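Local coordinates for protein 2',5'-phosphodiesterase 12 (Homo sapiens, PDB 4Z0V) that belongs to the endonuclease/exonuclease/phosphatase family of DNase I-like proteins and carries an additional N-terminal beta domain and a bound magnesium ion, at residues 13-23 with 95-105; 232-242 with 300-311. One frame throughout, in Å; residues are numbered along the deposited sequence. Where two conformers were deposited one is given.

Interaction 1: 13-23 with 95-105; sequences LQLPRYIMAGF and LESVCVVEAGP
The Phe23 ring meets Pro105 obliquely, its CZ 3.8 Å from Pro105 CD, while one face is covered over its centre by Met20 CE and its edge receives Ala21 O in plane. Met20 is bent at its last torsion (chi3 -61°), which folds the methyl over that ring and leaves SD against the neighbouring segment, 3.5 Å from Gly104 CA. Tyr18 and Glu102 cross at about a right angle, ring and carboxylate planes 30° apart, with Glu102 OE1 oblique to the ring and 3.5 Å from Tyr18 OH. Between these aromatic residues the backbones form a single bridge, Met20 with Glu102. Glu102 N donates to Ile19 O (2.9 Å), and Ala21 N donates to Glu102 O at the same length. Further along, Ile19 sends CD1 to Ser97 CB, and its CG2 lies 3.8 Å from Val101 CG2; Leu15 and Leu95 meet tip to tip, CD1 to CG 3.8 Å. Ser97 OG donates to Cys99 O and is also hydrogen-bonded to Leu77 N. A water joins the segments, accepting from Gly104 N and donating to Ala21 O. In these loops of the N-terminal E-set-like domain, two direct backbone bonds and a water thus satisfy polar backbone atoms around Met20 and Glu102, while the flanking contacts are largely apolar.

Interaction 2: 232-242 with 300-311; sequences FYEALESDPLH and IQMAVALAHIRH
Apolar packing carries most of this contact, and Phe232 and Val304 are at its centre. The Phe232 ring lies across helix 300-311: its CE1 reaches Ala305 CB at 3.6 Å, and Val304 CG1 sits at the ring edge. Val304 splits its branches, CG1 anti to the backbone N (chi1 173°) and turned to Phe232, Ala235 and His242, CG2 turned to Leu236 CB. Leu236 CD2 also meets Ile300 CG2 at 4.0 Å. At the other end Leu241 lays CD2 against His311 CB (3.7 Å).

Two CH-pi contacts involve flat groups. Gln301 CB stands over one face of Phe232, 4.2 Å from the centroid; the amide beyond it is held by Ser264 and Tyr289. Val304 CG1 covers one face of the His242 ring at 3.9 Å from its centroid, with Leu241 CG over the opposite face and Ala307 CB at the edge.

Polar links are few. A water in the plane of the His242 ring binds NE2 at 2.7 Å and takes a weak bond from ND1 of His308; the NE2 of the latter ring is hydrogen-bonded to His228 O. Within segment 232-242, Asp239 OD1 accepts from Leu241 N in an Asx turn just before helix 243-248. With the helix axes crossing at 76°, the buried interface is mainly hydrophobic, and its imidazole nitrogens His242 NE2 and His308 ND1 are served by a shared water instead of bonding directly to each other.

Interaction 1 closes in the chain before interaction 2 opens, and the two lie on opposite sides of the molecule, their centres 45 Å apart and their nearest atoms about 31 Å. Interaction 1 belongs to the N-terminal domain, where its segments leave strands 9-14 and 93-96, which lie in different sheets; Phe23 and Pro105 also touch helix 159-172, tying this domain to the flank of the endonuclease/exonuclease/phosphatase domain. Interaction 2 lies within the latter, where helices 232-238 and 295-316 both pack on strand 265-273 of the seven-stranded sheet, and helix 295-316 also on strand 322-327. They share no strand or helix, and the two contacts belong to separate parts of the fold.

Interaction 1: 13-23 with 95-105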
loop_
_atom_site.group_PDB
_atom_site.type_symbol
_atom_site.label_atom_id
_atom_site.label_comp_id
_atom_site.label_asym_id
_atom_site.label_seq_id
_atom_site.Cartn_x
_atom_site.Cartn_y
_atom_site.Cartn_z
ATOM N N LEU A 13 -12.502 13.653 -15.386
ATOM C CA LEU A 13 -12.975 12.473 -16.106
ATOM C C LEU A 13 -11.814 12.087 -16.964
ATOM O O LEU A 13 -11.442 12.870 -17.858
ATOM C CB LEU A 13 -14.271 12.763 -16.892
ATOM C CG LEU A 13 -14.965 11.534 -17.448
ATOM C CD1 LEU A 13 -15.513 10.676 -16.340
ATOM C CD2 LEU A 13 -16.078 11.923 -18.373
ATOM N N GLN A 14 -11.181 10.914 -16.644
ATOM C CA GLN A 14 -9.973 10.425 -17.314
ATOM C C GLN A 14 -9.941 8.905 -17.416
ATOM O O GLN A 14 -10.363 8.204 -16.499
ATOM C CB GLN A 14 -8.702 10.887 -16.569
ATOM C CG GLN A 14 -8.440 12.392 -16.577
ATOM C CD GLN A 14 -7.077 12.777 -16.052
ATOM O OE1 GLN A 14 -6.071 12.081 -16.255
ATOM N NE2 GLN A 14 -7.004 13.941 -15.431
ATOM N N LEU A 15 -9.385 8.388 -18.517
ATOM C CA LEU A 15 -9.234 6.946 -18.717
ATOM C C LEU A 15 -7.754 6.594 -18.677
ATOM O O LEU A 15 -6.935 7.454 -19.039
ATOM C CB LEU A 15 -9.850 6.506 -20.071
ATOM C CG LEU A 15 -11.368 6.492 -20.216
ATOM C CD1 LEU A 15 -11.763 6.208 -21.658
ATOM C CD2 LEU A 15 -11.990 5.427 -19.344
ATOM N N PRO A 16 -7.349 5.356 -18.296
ATOM C CA PRO A 16 -5.924 4.997 -18.393
ATOM C C PRO A 16 -5.433 5.018 -19.846
ATOM O O PRO A 16 -6.234 4.960 -20.793
ATOM C CB PRO A 16 -5.861 3.577 -17.826
ATOM C CG PRO A 16 -7.246 3.057 -17.954
ATOM C CD PRO A 16 -8.165 4.212 -17.827
ATOM N N ARG A 17 -4.118 5.152 -20.011
ATOM C CA ARG A 17 -3.467 5.212 -21.332
ATOM C C ARG A 17 -3.138 3.862 -21.872
ATOM O O ARG A 17 -2.862 3.721 -23.059
ATOM C CB ARG A 17 -2.149 5.985 -21.235
ATOM C CG ARG A 17 -2.378 7.398 -20.926
ATOM C CD ARG A 17 -1.186 8.231 -21.269
ATOM N NE ARG A 17 -1.550 9.581 -20.904
ATOM C CZ ARG A 17 -2.136 10.437 -21.724
ATOM N NH1 ARG A 17 -2.514 11.619 -21.285
ATOM N NH2 ARG A 17 -2.334 10.120 -22.999
ATOM N N TYR A 18 -3.050 2.903 -20.971
ATOM C CA TYR A 18 -2.701 1.525 -21.225
ATOM C C TYR A 18 -3.883 0.673 -20.774
ATOM O O TYR A 18 -4.277 0.742 -19.616
ATOM C CB TYR A 18 -1.410 1.193 -20.447
ATOM C CG TYR A 18 -0.569 0.047 -20.969
ATOM C CD1 TYR A 18 0.821 0.109 -20.949
ATOM C CD2 TYR A 18 -1.158 -1.137 -21.404
ATOM C CE1 TYR A 18 1.600 -0.945 -21.426
ATOM C CE2 TYR A 18 -0.390 -2.192 -21.890
ATOM C CZ TYR A 18 0.987 -2.098 -21.889
ATOM O OH TYR A 18 1.730 -3.156 -22.353
ATOM N N ILE A 19 -4.512 -0.037 -21.713
ATOM C CA ILE A 19 -5.656 -0.882 -21.413
ATOM C C ILE A 19 -5.303 -2.305 -21.850
ATOM O O ILE A 19 -4.941 -2.501 -23.013
ATOM C CB ILE A 19 -6.940 -0.332 -22.098
ATOM C CG1 ILE A 19 -7.376 0.999 -21.437
ATOM C CG2 ILE A 19 -8.059 -1.387 -22.054
ATOM C CD1 ILE A 19 -8.451 1.755 -22.165
ATOM N N MET A 20 -5.425 -3.291 -20.931
ATOM C CA MET A 20 -5.123 -4.689 -21.245
ATOM C C MET A 20 -6.291 -5.596 -21.011
ATOM O O MET A 20 -7.033 -5.419 -20.032
ATOM C CB MET A 20 -3.947 -5.215 -20.398
ATOM C CG MET A 20 -2.678 -4.514 -20.675
ATOM S SD MET A 20 -1.285 -5.172 -19.730
ATOM C CE MET A 20 -1.780 -4.900 -18.231
ATOM N N ALA A 21 -6.414 -6.634 -21.851
ATOM C CA ALA A 21 -7.449 -7.655 -21.685
ATOM C C ALA A 21 -7.280 -8.343 -20.331
ATOM O O ALA A 21 -6.158 -8.688 -19.983
ATOM C CB ALA A 21 -7.339 -8.683 -22.801
ATOM N N GLY A 22 -8.364 -8.483 -19.573
ATOM C CA GLY A 22 -8.326 -9.118 -18.257
ATOM C C GLY A 22 -7.877 -8.227 -17.118
ATOM O O GLY A 22 -7.810 -8.689 -15.967
ATOM N N PHE A 23 -7.633 -6.935 -17.409
ATOM C CA PHE A 23 -7.196 -5.935 -16.417
ATOM C C PHE A 23 -8.260 -4.869 -16.312
ATOM O O PHE A 23 -8.700 -4.349 -17.346
ATOM C CB PHE A 23 -5.829 -5.321 -16.766
ATOM C CG PHE A 23 -4.702 -6.292 -16.513
ATOM C CD1 PHE A 23 -4.497 -7.381 -17.356
ATOM C CD2 PHE A 23 -3.898 -6.169 -15.381
ATOM C CE1 PHE A 23 -3.490 -8.308 -17.093
ATOM C CE2 PHE A 23 -2.882 -7.094 -15.125
ATOM C CZ PHE A 23 -2.707 -8.173 -15.962
ATOM N N LEU A 95 -16.186 9.659 -22.895
ATOM C CA LEU A 95 -14.748 9.651 -23.055
ATOM C C LEU A 95 -14.312 8.383 -23.752
ATOM O O LEU A 95 -14.671 7.296 -23.308
ATOM C CB LEU A 95 -14.089 9.763 -21.667
ATOM C CG LEU A 95 -12.575 9.958 -21.608
ATOM C CD1 LEU A 95 -12.108 11.048 -22.552
ATOM C CD2 LEU A 95 -12.155 10.284 -20.235
ATOM N N GLU A 96 -13.520 8.533 -24.824
ATOM C CA GLU A 96 -13.012 7.398 -25.596
ATOM C C GLU A 96 -11.583 7.143 -25.235
ATOM O O GLU A 96 -10.839 8.100 -24.999
ATOM C CB GLU A 96 -13.067 7.666 -27.110
ATOM C CG GLU A 96 -14.429 7.985 -27.679
ATOM C CD GLU A 96 -14.391 8.400 -29.135
ATOM O OE1 GLU A 96 -13.378 8.117 -29.820
ATOM O OE2 GLU A 96 -15.407 8.960 -29.603
ATOM N N SER A 97 -11.172 5.868 -25.243
ATOM C CA SER A 97 -9.770 5.532 -25.045
ATOM C C SER A 97 -9.002 5.959 -26.304
ATOM O O SER A 97 -9.553 5.927 -27.407
ATOM C CB SER A 97 -9.605 4.037 -24.790
ATOM O OG SER A 97 -9.871 3.281 -25.958
ATOM N N VAL A 98 -7.761 6.375 -26.141
ATOM C CA VAL A 98 -6.942 6.771 -27.293
ATOM C C VAL A 98 -6.246 5.502 -27.826
ATOM O O VAL A 98 -6.046 5.357 -29.033
ATOM C CB VAL A 98 -5.959 7.907 -26.882
ATOM C CG1 VAL A 98 -4.952 8.194 -27.979
ATOM C CG2 VAL A 98 -6.737 9.176 -26.533
ATOM N N CYS A 99 -5.963 4.561 -26.925
ATOM C CA CYS A 99 -5.323 3.272 -27.205
ATOM C C CYS A 99 -6.362 2.218 -27.511
ATOM O O CYS A 99 -7.489 2.337 -27.042
ATOM C CB CYS A 99 -4.513 2.853 -25.979
ATOM S SG CYS A 99 -5.524 2.704 -24.474
ATOM N N VAL A 100 -5.953 1.133 -28.199
ATOM C CA VAL A 100 -6.789 -0.052 -28.339
ATOM C C VAL A 100 -6.460 -0.989 -27.156
ATOM O O VAL A 100 -5.371 -0.900 -26.564
ATOM C CB VAL A 100 -6.630 -0.777 -29.701
ATOM C CG1 VAL A 100 -7.092 0.121 -30.863
ATOM C CG2 VAL A 100 -5.199 -1.297 -29.903
ATOM N N VAL A 101 -7.369 -1.914 -26.849
ATOM C CA VAL A 101 -7.126 -2.941 -25.845
ATOM C C VAL A 101 -5.948 -3.806 -26.353
ATOM O O VAL A 101 -5.889 -4.154 -27.549
ATOM C CB VAL A 101 -8.413 -3.787 -25.654
ATOM C CG1 VAL A 101 -8.159 -4.997 -24.747
ATOM C CG2 VAL A 101 -9.571 -2.920 -25.137
ATOM N N GLU A 102 -5.003 -4.084 -25.471
ATOM C CA GLU A 102 -3.834 -4.914 -25.788
ATOM C C GLU A 102 -3.855 -6.204 -25.017
ATOM O O GLU A 102 -4.509 -6.288 -23.971
ATOM C CB GLU A 102 -2.566 -4.166 -25.372
ATOM C CG GLU A 102 -1.924 -3.362 -26.471
ATOM C CD GLU A 102 -0.701 -2.658 -25.924
ATOM O OE1 GLU A 102 0.262 -3.356 -25.528
ATOM O OE2 GLU A 102 -0.748 -1.416 -25.798
ATOM N N ALA A 103 -3.056 -7.189 -25.470
ATOM C CA ALA A 103 -2.870 -8.411 -24.706
ATOM C C ALA A 103 -2.045 -8.031 -23.470
ATOM O O ALA A 103 -1.111 -7.221 -23.568
ATOM C CB ALA A 103 -2.122 -9.455 -25.555
ATOM N N GLY A 104 -2.412 -8.580 -22.329
ATOM C CA GLY A 104 -1.671 -8.343 -21.100
ATOM C C GLY A 104 -0.714 -9.492 -20.869
ATOM O O GLY A 104 -0.647 -10.387 -21.709
ATOM N N PRO A 105 0.008 -9.541 -19.727
ATOM C CA PRO A 105 0.880 -10.701 -19.469
ATOM C C PRO A 105 0.060 -11.987 -19.394
ATOM O O PRO A 105 -1.116 -11.952 -19.004
ATOM C CB PRO A 105 1.531 -10.369 -18.120
ATOM C CG PRO A 105 0.612 -9.391 -17.468
ATOM C CD PRO A 105 0.031 -8.583 -18.602
HETATM O O HOH W 1 -7.226 7.017 -23.304
HETATM O O HOH W 2 -3.494 -0.094 -24.395
HETATM O O HOH W 3 -4.468 -10.057 -21.415
#

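Interaction 2: 232-242 with 300-311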
loop_
_atom_site.group_PDB
_atom_site.type_symbol
_atom_site.label_atom_id
_atom_site.label_comp_id
_atom_site.label_asym_id
_atom_site.label_seq_id
_atom_site.Cartn_x
_atom_site.Cartn_y
_atom_site.Cartn_z
ATOM N N PHE A 232 9.503 11.024 12.057
ATOM C CA PHE A 232 10.210 10.581 13.274
ATOM C C PHE A 232 11.182 11.643 13.802
ATOM O O PHE A 232 11.230 11.830 15.005
ATOM C CB PHE A 232 10.983 9.263 13.077
ATOM C CG PHE A 232 10.120 8.069 12.704
ATOM C CD1 PHE A 232 9.148 7.589 13.578
ATOM C CD2 PHE A 232 10.286 7.425 11.485
ATOM C CE1 PHE A 232 8.342 6.498 13.220
ATOM C CE2 PHE A 232 9.476 6.344 11.127
ATOM C CZ PHE A 232 8.524 5.880 12.001
ATOM N N TYR A 233 11.917 12.355 12.926
ATOM C CA TYR A 233 12.916 13.320 13.417
ATOM C C TYR A 233 12.236 14.464 14.191
ATOM O O TYR A 233 12.747 14.908 15.211
ATOM C CB TYR A 233 13.776 13.867 12.251
ATOM C CG TYR A 233 13.104 14.936 11.422
ATOM C CD1 TYR A 233 12.399 14.612 10.268
ATOM C CD2 TYR A 233 13.192 16.282 11.778
ATOM C CE1 TYR A 233 11.759 15.596 9.510
ATOM C CE2 TYR A 233 12.554 17.270 11.031
ATOM C CZ TYR A 233 11.823 16.921 9.909
ATOM O OH TYR A 233 11.200 17.894 9.170
ATOM N N GLU A 234 11.075 14.908 13.713
ATOM C CA GLU A 234 10.334 16.015 14.325
ATOM C C GLU A 234 9.797 15.603 15.682
ATOM O O GLU A 234 9.974 16.332 16.663
ATOM C CB GLU A 234 9.190 16.402 13.395
ATOM C CG GLU A 234 8.749 17.843 13.507
ATOM C CD GLU A 234 7.947 18.275 12.297
ATOM O OE1 GLU A 234 7.102 17.476 11.830
ATOM O OE2 GLU A 234 8.193 19.392 11.789
ATOM N N ALA A 235 9.157 14.412 15.750
ATOM C CA ALA A 235 8.619 13.898 17.000
ATOM C C ALA A 235 9.725 13.700 18.032
ATOM O O ALA A 235 9.567 14.142 19.164
ATOM C CB ALA A 235 7.891 12.585 16.760
ATOM N N LEU A 236 10.849 13.071 17.636
ATOM C CA LEU A 236 11.941 12.783 18.569
ATOM C C LEU A 236 12.606 14.062 19.112
ATOM O O LEU A 236 12.899 14.138 20.318
ATOM C CB LEU A 236 12.998 11.878 17.916
ATOM C CG LEU A 236 14.233 11.518 18.777
ATOM C CD1 LEU A 236 13.830 10.755 20.069
ATOM C CD2 LEU A 236 15.212 10.701 17.975
ATOM N N GLU A 237 12.865 15.029 18.250
ATOM C CA GLU A 237 13.578 16.214 18.731
ATOM C C GLU A 237 12.689 17.236 19.453
ATOM O O GLU A 237 13.197 17.904 20.363
ATOM C CB GLU A 237 14.355 16.902 17.578
ATOM C CG GLU A 237 13.494 17.634 16.551
ATOM C CD GLU A 237 14.194 18.128 15.298
ATOM O OE1 GLU A 237 13.484 18.573 14.367
ATOM O OE2 GLU A 237 15.446 18.079 15.244
ATOM N N SER A 238 11.393 17.371 19.055
ATOM C CA SER A 238 10.513 18.426 19.557
ATOM C C SER A 238 9.336 17.980 20.399
ATOM O O SER A 238 8.733 18.840 21.039
ATOM C CB SER A 238 9.956 19.231 18.383
ATOM O OG SER A 238 11.023 19.806 17.647
ATOM N N ASP A 239 8.923 16.701 20.346
ATOM C CA ASP A 239 7.749 16.312 21.126
ATOM C C ASP A 239 8.169 15.791 22.488
ATOM O O ASP A 239 8.909 14.805 22.542
ATOM C CB ASP A 239 6.899 15.273 20.373
ATOM C CG ASP A 239 5.493 15.088 20.919
ATOM O OD1 ASP A 239 5.322 15.109 22.151
ATOM O OD2 ASP A 239 4.583 14.910 20.126
ATOM N N PRO A 240 7.687 16.407 23.606
ATOM C CA PRO A 240 8.084 15.929 24.954
ATOM C C PRO A 240 7.667 14.480 25.231
ATOM O O PRO A 240 8.218 13.851 26.121
ATOM C CB PRO A 240 7.397 16.927 25.907
ATOM C CG PRO A 240 6.293 17.533 25.100
ATOM C CD PRO A 240 6.821 17.604 23.699
ATOM N N LEU A 241 6.781 13.909 24.416
ATOM C CA LEU A 241 6.397 12.494 24.554
ATOM C C LEU A 241 7.630 11.558 24.467
ATOM O O LEU A 241 7.656 10.498 25.095
ATOM C CB LEU A 241 5.398 12.158 23.426
ATOM C CG LEU A 241 4.846 10.754 23.409
ATOM C CD1 LEU A 241 3.872 10.540 24.576
ATOM C CD2 LEU A 241 4.178 10.474 22.064
ATOM N N HIS A 242 8.638 11.962 23.684
ATOM C CA HIS A 242 9.842 11.153 23.432
ATOM C C HIS A 242 11.062 11.654 24.224
ATOM O O HIS A 242 12.181 11.250 23.911
ATOM C CB HIS A 242 10.151 11.160 21.909
ATOM C CG HIS A 242 8.955 10.733 21.108
ATOM N ND1 HIS A 242 8.529 9.418 21.100
ATOM C CD2 HIS A 242 8.097 11.476 20.378
ATOM C CE1 HIS A 242 7.438 9.395 20.341
ATOM N NE2 HIS A 242 7.114 10.615 19.920
ATOM N N ILE A 300 15.700 2.987 16.784
ATOM C CA ILE A 300 15.269 4.261 17.375
ATOM C C ILE A 300 13.976 4.706 16.694
ATOM O O ILE A 300 13.048 5.136 17.386
ATOM C CB ILE A 300 16.381 5.335 17.365
ATOM C CG1 ILE A 300 17.502 4.933 18.380
ATOM C CG2 ILE A 300 15.821 6.732 17.731
ATOM C CD1 ILE A 300 18.786 5.440 18.026
ATOM N N GLN A 301 13.880 4.533 15.365
ATOM C CA GLN A 301 12.630 4.902 14.666
ATOM C C GLN A 301 11.437 4.077 15.190
ATOM O O GLN A 301 10.359 4.640 15.461
ATOM C CB GLN A 301 12.775 4.738 13.149
ATOM C CG GLN A 301 13.726 5.730 12.539
ATOM C CD GLN A 301 13.798 5.681 11.033
ATOM O OE1 GLN A 301 13.665 4.616 10.406
ATOM N NE2 GLN A 301 14.183 6.811 10.429
ATOM N N MET A 302 11.649 2.767 15.392
ATOM C CA MET A 302 10.614 1.877 15.928
ATOM C C MET A 302 10.224 2.293 17.361
ATOM O O MET A 302 9.036 2.288 17.687
ATOM C CB MET A 302 11.080 0.402 15.868
ATOM C CG MET A 302 10.071 -0.616 16.442
ATOM S SD MET A 302 8.403 -0.531 15.717
ATOM C CE MET A 302 8.743 -0.622 14.088
ATOM N N ALA A 303 11.197 2.685 18.195
ATOM C CA ALA A 303 10.910 3.124 19.572
ATOM C C ALA A 303 10.019 4.396 19.563
ATOM O O ALA A 303 9.059 4.481 20.343
ATOM C CB ALA A 303 12.217 3.398 20.306
ATOM N N VAL A 304 10.301 5.338 18.636
ATOM C CA VAL A 304 9.482 6.562 18.466
ATOM C C VAL A 304 8.082 6.134 17.999
ATOM O O VAL A 304 7.070 6.638 18.516
ATOM C CB VAL A 304 10.107 7.565 17.460
ATOM C CG1 VAL A 304 9.152 8.741 17.162
ATOM C CG2 VAL A 304 11.460 8.090 17.940
ATOM N N ALA A 305 8.037 5.265 16.971
ATOM C CA ALA A 305 6.751 4.822 16.395
ATOM C C ALA A 305 5.872 4.202 17.455
ATOM O O ALA A 305 4.703 4.555 17.554
ATOM C CB ALA A 305 6.975 3.821 15.251
ATOM N N LEU A 306 6.418 3.268 18.241
ATOM C CA LEU A 306 5.611 2.578 19.252
ATOM C C LEU A 306 5.145 3.526 20.363
ATOM O O LEU A 306 3.986 3.411 20.777
ATOM C CB LEU A 306 6.348 1.358 19.828
ATOM C CG LEU A 306 6.587 0.192 18.829
ATOM C CD1 LEU A 306 7.357 -0.969 19.516
ATOM C CD2 LEU A 306 5.258 -0.334 18.214
ATOM N N ALA A 307 5.989 4.489 20.776
ATOM C CA ALA A 307 5.608 5.491 21.789
ATOM C C ALA A 307 4.512 6.404 21.221
ATOM O O ALA A 307 3.588 6.765 21.937
ATOM C CB ALA A 307 6.815 6.317 22.224
ATOM N N HIS A 308 4.626 6.776 19.942
ATOM C CA HIS A 308 3.603 7.584 19.293
ATOM C C HIS A 308 2.273 6.807 19.202
ATOM O O HIS A 308 1.215 7.347 19.515
ATOM C CB HIS A 308 4.041 8.044 17.877
ATOM C CG HIS A 308 3.016 8.943 17.254
ATOM N ND1 HIS A 308 2.676 10.163 17.834
ATOM C CD2 HIS A 308 2.246 8.753 16.154
ATOM C CE1 HIS A 308 1.736 10.685 17.060
ATOM N NE2 HIS A 308 1.433 9.871 16.043
ATOM N N ILE A 309 2.334 5.549 18.781
ATOM C CA ILE A 309 1.127 4.731 18.632
ATOM C C ILE A 309 0.494 4.480 20.012
ATOM O O ILE A 309 -0.744 4.494 20.124
ATOM C CB ILE A 309 1.453 3.421 17.873
ATOM C CG1 ILE A 309 1.782 3.738 16.387
ATOM C CG2 ILE A 309 0.282 2.450 17.971
ATOM C CD1 ILE A 309 2.577 2.616 15.657
ATOM N N ARG A 310 1.333 4.323 21.062
ATOM C CA ARG A 310 0.825 4.145 22.428
ATOM C C ARG A 310 0.054 5.411 22.843
ATOM O O ARG A 310 -1.035 5.318 23.398
ATOM C CB ARG A 310 2.008 3.842 23.398
ATOM C CG ARG A 310 1.658 3.704 24.900
ATOM C CD ARG A 310 0.708 2.572 25.245
ATOM N NE ARG A 310 1.343 1.260 25.106
ATOM C CZ ARG A 310 0.689 0.104 25.088
ATOM N NH1 ARG A 310 -0.637 0.079 25.188
ATOM N NH2 ARG A 310 1.348 -1.034 24.937
ATOM N N HIS A 311 0.595 6.581 22.516
ATOM C CA HIS A 311 -0.058 7.850 22.839
ATOM C C HIS A 311 -1.397 7.948 22.130
ATOM O O HIS A 311 -2.402 8.285 22.752
ATOM C CB HIS A 311 0.832 9.036 22.431
ATOM C CG HIS A 311 0.176 10.369 22.589
ATOM N ND1 HIS A 311 -0.160 10.862 23.833
ATOM C CD2 HIS A 311 -0.155 11.286 21.650
ATOM C CE1 HIS A 311 -0.693 12.057 23.616
ATOM N NE2 HIS A 311 -0.697 12.358 22.317
HETATM O O HOH W 4 4.942 11.610 18.570
#